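Local atomic coordinates of pyridoxine 4-oxidase (Mesorhizobium loti, PDB entry 4HA6), a protein that catalyses the FAD-dependent oxidation of pyridoxine to pyridoxal, with molecular oxygen as electron acceptor, and belongs to the GMC oxidoreductase family. Residues A66-R71 and R439-H444; R397-L402 and D435-S440. All coordinates share one frame; numbering follows the deposited sequence.

In the fold
Contacts 1 and 2 meet on helix 430-440 and share R439 and S440. Their centres lie about 10 Å apart. Contact 1 joins the loop 66-71 to the point where this helix gives way to strand 441-443. Contact 2 packs the same helix against helix 392-409. They also touch directly. R71 NH1 probably donates a hydrogen bond to A438 O at 2.9 Å, and V441 CG1 packs on F398 CZ at 3.6 Å. Contact 1 is the one that reaches the active site, because its strand leads into H444 in the pyridoxamine pocket. Contact 2 stands further back: the F398 side chain is about 12 Å from the bound pyridoxamine.

Contact 1 of 2, residues A66-R71 and R439-H444; sequences AGTAGR and RSVITH. With PXM (4-(aminomethyl)-5-(hydroxymethyl)-2-methylpyridin-3-ol), chain J.
T68 to R71 form a type I' beta turn beside the end of helix 430-440, with A69 CA 5.8 Å from R439 CA. R71 makes the polar link. Its chain bends at chi3 (51°), and the guanidinium meets V441 O end-on with two nitrogens. NH1 is 2.8 Å from V441 O, in the carbonyl plane and on a lone pair. NH2 is 2.9 Å from V441 O but tilted 28° from that plane. The acceptor lies nearly in the guanidinium plane. R439 O sits over one face, toward the rim, and is not hydrogen-bonded to R71; the hydroxyls of S344 and S346 bond to it. R71 NE forms a salt bridge with E345, which further fixes the rotation of the group. V441 is the first residue to leave the helix, so R71 clasps the helix-to-strand junction. Apolar contacts accompany this grip. T68 CG2 meets V441 CG2 at 3.6 Å, and A69 CB rests on R439 CG at 4.1 Å. At the far end of 439-444, H444 O accepts hydrogen bonds from pyridoxamine O3 (2.8 Å) and N4 (3.1 Å). Strand 441-443 runs antiparallel to strand 293-302, where V441 packs on L293 and I442 on A296.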
loop_
_atom_site.group_PDB
_atom_site.type_symbol
_atom_site.label_atom_id
_atom_site.label_comp_id
_atom_site.label_asym_id
_atom_site.label_seq_id
_atom_site.Cartn_x
_atom_site.Cartn_y
_atom_site.Cartn_z
ATOM N N ALA A 66 -18.354 12.647 -2.075
ATOM C CA ALA A 66 -19.710 12.749 -1.535
ATOM C C ALA A 66 -19.908 11.862 -0.304
ATOM O O ALA A 66 -20.663 12.208 0.621
ATOM C CB ALA A 66 -20.730 12.390 -2.615
ATOM N N GLY A 67 -19.225 10.724 -0.292
ATOM C CA GLY A 67 -19.324 9.796 0.826
ATOM C C GLY A 67 -18.475 10.193 2.024
ATOM O O GLY A 67 -18.611 9.596 3.097
ATOM N N THR A 68 -17.588 11.179 1.861
ATOM C CA THR A 68 -16.832 11.681 3.019
ATOM C C THR A 68 -17.064 13.173 3.197
ATOM O O THR A 68 -16.108 13.959 3.234
ATOM C CB THR A 68 -15.301 11.395 2.925
ATOM O OG1 THR A 68 -14.699 12.290 1.978
ATOM C CG2 THR A 68 -15.040 9.953 2.510
ATOM N N ALA A 69 -18.343 13.542 3.298
ATOM C CA ALA A 69 -18.772 14.916 3.557
ATOM C C ALA A 69 -18.231 15.905 2.530
ATOM O O ALA A 69 -17.936 17.056 2.863
ATOM C CB ALA A 69 -18.377 15.347 4.975
ATOM N N GLY A 70 -18.106 15.462 1.283
ATOM C CA GLY A 70 -17.579 16.320 0.231
ATOM C C GLY A 70 -16.099 16.662 0.344
ATOM O O GLY A 70 -15.606 17.507 -0.413
ATOM N N ARG A 71 -15.385 16.010 1.267
ATOM C CA ARG A 71 -13.949 16.263 1.432
ATOM C C ARG A 71 -13.119 15.689 0.279
ATOM O O ARG A 71 -13.385 14.587 -0.211
ATOM C CB ARG A 71 -13.447 15.711 2.776
ATOM C CG ARG A 71 -14.182 16.294 3.988
ATOM C CD ARG A 71 -14.011 15.451 5.259
ATOM N NE ARG A 71 -12.605 15.159 5.523
ATOM C CZ ARG A 71 -12.127 13.943 5.774
ATOM N NH1 ARG A 71 -12.952 12.901 5.822
ATOM N NH2 ARG A 71 -10.828 13.767 5.986
ATOM N N ARG A 439 -16.728 12.615 8.158
ATOM C CA ARG A 439 -15.899 13.776 8.445
ATOM C C ARG A 439 -14.505 13.370 8.911
ATOM O O ARG A 439 -13.532 14.128 8.723
ATOM C CB ARG A 439 -16.577 14.657 9.509
ATOM C CG ARG A 439 -17.623 15.646 8.958
ATOM C CD ARG A 439 -18.685 16.037 10.009
ATOM N NE ARG A 439 -18.119 16.359 11.320
ATOM C CZ ARG A 439 -18.623 15.952 12.490
ATOM N NH1 ARG A 439 -19.716 15.195 12.547
ATOM N NH2 ARG A 439 -18.028 16.299 13.624
ATOM N N SER A 440 -14.396 12.176 9.495
ATOM C CA SER A 440 -13.155 11.749 10.158
ATOM C C SER A 440 -12.226 10.852 9.324
ATOM O O SER A 440 -11.003 10.811 9.568
ATOM C CB SER A 440 -13.489 11.041 11.477
ATOM O OG SER A 440 -14.080 9.781 11.229
ATOM N N VAL A 441 -12.780 10.108 8.365
ATOM C CA VAL A 441 -11.948 9.151 7.628
ATOM C C VAL A 441 -10.824 9.829 6.824
ATOM O O VAL A 441 -11.023 10.889 6.208
ATOM C CB VAL A 441 -12.779 8.213 6.704
ATOM C CG1 VAL A 441 -13.602 7.205 7.533
ATOM C CG2 VAL A 441 -13.681 9.009 5.760
ATOM N N ILE A 442 -9.646 9.208 6.835
ATOM C CA ILE A 442 -8.538 9.625 5.971
ATOM C C ILE A 442 -8.005 8.390 5.248
ATOM O O ILE A 442 -8.334 7.269 5.650
ATOM C CB ILE A 442 -7.400 10.248 6.796
ATOM C CG1 ILE A 442 -6.976 9.305 7.922
ATOM C CG2 ILE A 442 -7.816 11.610 7.375
ATOM C CD1 ILE A 442 -5.939 9.913 8.846
ATOM N N THR A 443 -7.188 8.576 4.202
ATOM C CA THR A 443 -6.591 7.436 3.501
ATOM C C THR A 443 -5.588 6.665 4.372
ATOM O O THR A 443 -4.812 7.262 5.133
ATOM C CB THR A 443 -5.911 7.847 2.159
ATOM O OG1 THR A 443 -5.262 6.709 1.580
ATOM C CG2 THR A 443 -4.879 8.940 2.363
ATOM N N HIS A 444 -5.598 5.340 4.243
ATOM C CA HIS A 444 -4.651 4.487 4.954
ATOM C C HIS A 444 -3.400 4.280 4.096
ATOM O O HIS A 444 -2.479 3.585 4.517
ATOM C CB HIS A 444 -5.329 3.150 5.268
ATOM C CG HIS A 444 -4.649 2.323 6.328
ATOM N ND1 HIS A 444 -3.329 2.477 6.681
ATOM C CD2 HIS A 444 -5.130 1.315 7.099
ATOM C CE1 HIS A 444 -3.018 1.593 7.622
ATOM N NE2 HIS A 444 -4.095 0.886 7.895
HETATM N N1 PXM J . -1.381 4.647 10.079
HETATM C C2 PXM J . -1.436 5.029 8.804
HETATM C C2A PXM J . -2.125 6.286 8.376
HETATM C C3 PXM J . -0.816 4.196 7.885
HETATM O O3 PXM J . -0.844 4.543 6.553
HETATM C C4 PXM J . -0.170 3.004 8.276
HETATM C C5 PXM J . -0.156 2.661 9.660
HETATM C C5A PXM J . 0.499 1.443 10.281
HETATM O O5 PXM J . 0.684 0.326 9.483
HETATM C C6 PXM J . -0.793 3.545 10.538
HETATM C C4A PXM J . 0.465 2.183 7.190
HETATM N N4 PXM J . -0.390 1.941 6.064
#

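Contact 2 of 2, residues R397-L402 and D435-S440; sequences RFRRAL and DFIARS
F398 O is the polar atom that groups from both helices meet. It accepts the helical hydrogen bond from L402 N at 2.9 Å. From helix 430-440, I437 CD1 packs against F398 O at 3.5 Å, so the methyl lies on a carbonyl that already has its donor. The rest of the contact between the two helices is made by apolar groups, and no hydrogen bond crosses it.

I437 carries most of the contact from helix 430-440. Its CB points toward the other helix, and its two branches do different work. CG2 is anti to the backbone N and lies 3.7 Å from F398 CD1, obliquely to the ring. CG1 lies beside the backbone N (chi1 -68°) and carries CD1 out to the other backbone.

The two helix axes are nearly perpendicular, at 88°, and 10.7 Å apart at closest approach. Both helices belong to the C-terminal GMC oxidoreductase part of the sequence and flank the antiparallel sheet, as in the substrate-binding domains of this family. F398, L402 and F436 all touch strand 355-362, F398 through I362 and the other two through F360.

One turn on, L402 adds a single methyl, CD1. L402 CD1 is 4.1 Å from I437 CG1 and equally far from F436 CD1. The L402 and F436 side chains cross at about a right angle. Within helix 430-440, S440 CB lies over one face of the F436 ring, toward the rim. The F436 ring also meets the ring of F347. R399 CG lies 4.4 Å from I437 CD1, and R399 NE forms a salt bridge with D434.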
loop_
_atom_site.group_PDB
_atom_site.type_symbol
_atom_site.label_atom_id
_atom_site.label_comp_id
_atom_site.label_asym_id
_atom_site.label_seq_id
_atom_site.Cartn_x
_atom_site.Cartn_y
_atom_site.Cartn_z
ATOM N N ARG A 397 -20.363 -1.438 7.882
ATOM C CA ARG A 397 -19.147 -1.978 8.491
ATOM C C ARG A 397 -18.328 -0.927 9.274
ATOM O O ARG A 397 -17.747 -1.248 10.317
ATOM C CB ARG A 397 -18.260 -2.631 7.422
ATOM C CG ARG A 397 -18.764 -3.961 6.909
ATOM C CD ARG A 397 -18.462 -5.051 7.932
ATOM N NE ARG A 397 -19.000 -6.357 7.555
ATOM C CZ ARG A 397 -20.062 -6.920 8.129
ATOM N NH1 ARG A 397 -20.714 -6.290 9.110
ATOM N NH2 ARG A 397 -20.468 -8.115 7.723
ATOM N N PHE A 398 -18.262 0.308 8.770
ATOM C CA PHE A 398 -17.536 1.379 9.472
ATOM C C PHE A 398 -18.219 1.771 10.786
ATOM O O PHE A 398 -17.550 2.220 11.719
ATOM C CB PHE A 398 -17.399 2.623 8.591
ATOM C CG PHE A 398 -15.969 2.981 8.254
ATOM C CD1 PHE A 398 -15.106 3.458 9.233
ATOM C CD2 PHE A 398 -15.502 2.857 6.953
ATOM C CE1 PHE A 398 -13.769 3.793 8.911
ATOM C CE2 PHE A 398 -14.180 3.184 6.623
ATOM C CZ PHE A 398 -13.315 3.654 7.605
ATOM N N ARG A 399 -19.547 1.631 10.850
ATOM C CA ARG A 399 -20.262 1.762 12.123
ATOM C C ARG A 399 -19.785 0.668 13.075
ATOM O O ARG A 399 -19.527 0.927 14.256
ATOM C CB ARG A 399 -21.780 1.635 11.941
ATOM C CG ARG A 399 -22.434 2.812 11.236
ATOM C CD ARG A 399 -23.948 2.637 11.163
ATOM N NE ARG A 399 -24.457 3.335 9.984
ATOM C CZ ARG A 399 -25.444 2.890 9.214
ATOM N NH1 ARG A 399 -26.064 1.740 9.496
ATOM N NH2 ARG A 399 -25.825 3.607 8.169
ATOM N N ARG A 400 -19.678 -0.553 12.563
ATOM C CA ARG A 400 -19.196 -1.660 13.385
ATOM C C ARG A 400 -17.777 -1.365 13.872
ATOM O O ARG A 400 -17.436 -1.640 15.036
ATOM C CB ARG A 400 -19.255 -2.990 12.625
ATOM C CG ARG A 400 -20.648 -3.382 12.079
ATOM C CD ARG A 400 -21.658 -3.745 13.180
ATOM N NE ARG A 400 -22.264 -2.567 13.813
ATOM C CZ ARG A 400 -23.262 -1.848 13.288
ATOM N NH1 ARG A 400 -23.789 -2.171 12.109
ATOM N NH2 ARG A 400 -23.734 -0.793 13.944
ATOM N N ALA A 401 -16.959 -0.759 13.006
ATOM C CA ALA A 401 -15.559 -0.489 13.375
ATOM C C ALA A 401 -15.500 0.569 14.473
ATOM O O ALA A 401 -14.785 0.391 15.472
ATOM C CB ALA A 401 -14.734 -0.052 12.164
ATOM N N LEU A 402 -16.236 1.669 14.283
ATOM C CA LEU A 402 -16.299 2.740 15.291
ATOM C C LEU A 402 -16.814 2.158 16.592
ATOM O O LEU A 402 -16.342 2.504 17.683
ATOM C CB LEU A 402 -17.274 3.831 14.866
ATOM C CG LEU A 402 -17.022 5.304 15.238
ATOM C CD1 LEU A 402 -18.327 6.077 15.280
ATOM C CD2 LEU A 402 -16.200 5.522 16.515
ATOM N N ASP A 435 -22.163 10.607 9.872
ATOM C CA ASP A 435 -21.652 11.957 9.611
ATOM C C ASP A 435 -20.277 12.143 10.239
ATOM O O ASP A 435 -19.356 12.674 9.611
ATOM C CB ASP A 435 -22.609 13.041 10.130
ATOM C CG ASP A 435 -22.109 14.451 9.816
ATOM O OD1 ASP A 435 -22.011 14.801 8.617
ATOM O OD2 ASP A 435 -21.790 15.206 10.760
ATOM N N PHE A 436 -20.138 11.706 11.485
ATOM C CA PHE A 436 -18.834 11.737 12.120
ATOM C C PHE A 436 -17.813 10.913 11.334
ATOM O O PHE A 436 -16.683 11.365 11.097
ATOM C CB PHE A 436 -18.910 11.220 13.545
ATOM C CG PHE A 436 -17.566 11.078 14.182
ATOM C CD1 PHE A 436 -16.948 9.837 14.248
ATOM C CD2 PHE A 436 -16.905 12.192 14.688
ATOM C CE1 PHE A 436 -15.683 9.701 14.824
ATOM C CE2 PHE A 436 -15.648 12.067 15.273
ATOM C CZ PHE A 436 -15.034 10.816 15.337
ATOM N N ILE A 437 -18.195 9.700 10.940
ATOM C CA ILE A 437 -17.276 8.836 10.190
ATOM C C ILE A 437 -16.846 9.508 8.874
ATOM O O ILE A 437 -15.654 9.557 8.557
ATOM C CB ILE A 437 -17.895 7.444 9.950
ATOM C CG1 ILE A 437 -18.030 6.695 11.285
ATOM C CG2 ILE A 437 -17.062 6.627 8.967
ATOM C CD1 ILE A 437 -18.930 5.444 11.201
ATOM N N ALA A 438 -17.815 10.059 8.140
ATOM C CA ALA A 438 -17.562 10.730 6.860
ATOM C C ALA A 438 -16.615 11.935 7.020
ATOM O O ALA A 438 -15.810 12.241 6.131
ATOM C CB ALA A 438 -18.892 11.174 6.230
ATOM N N ARG A 439 -16.728 12.615 8.158
ATOM C CA ARG A 439 -15.899 13.776 8.445
ATOM C C ARG A 439 -14.505 13.370 8.911
ATOM O O ARG A 439 -13.532 14.128 8.723
ATOM C CB ARG A 439 -16.577 14.657 9.509
ATOM C CG ARG A 439 -17.623 15.646 8.958
ATOM C CD ARG A 439 -18.685 16.037 10.009
ATOM N NE ARG A 439 -18.119 16.359 11.320
ATOM C CZ ARG A 439 -18.623 15.952 12.490
ATOM N NH1 ARG A 439 -19.716 15.195 12.547
ATOM N NH2 ARG A 439 -18.028 16.299 13.624
ATOM N N SER A 440 -14.396 12.176 9.495
ATOM C CA SER A 440 -13.155 11.749 10.158
ATOM C C SER A 440 -12.226 10.852 9.324
ATOM O O SER A 440 -11.003 10.811 9.568
ATOM C CB SER A 440 -13.489 11.041 11.477
ATOM O OG SER A 440 -14.080 9.781 11.229
#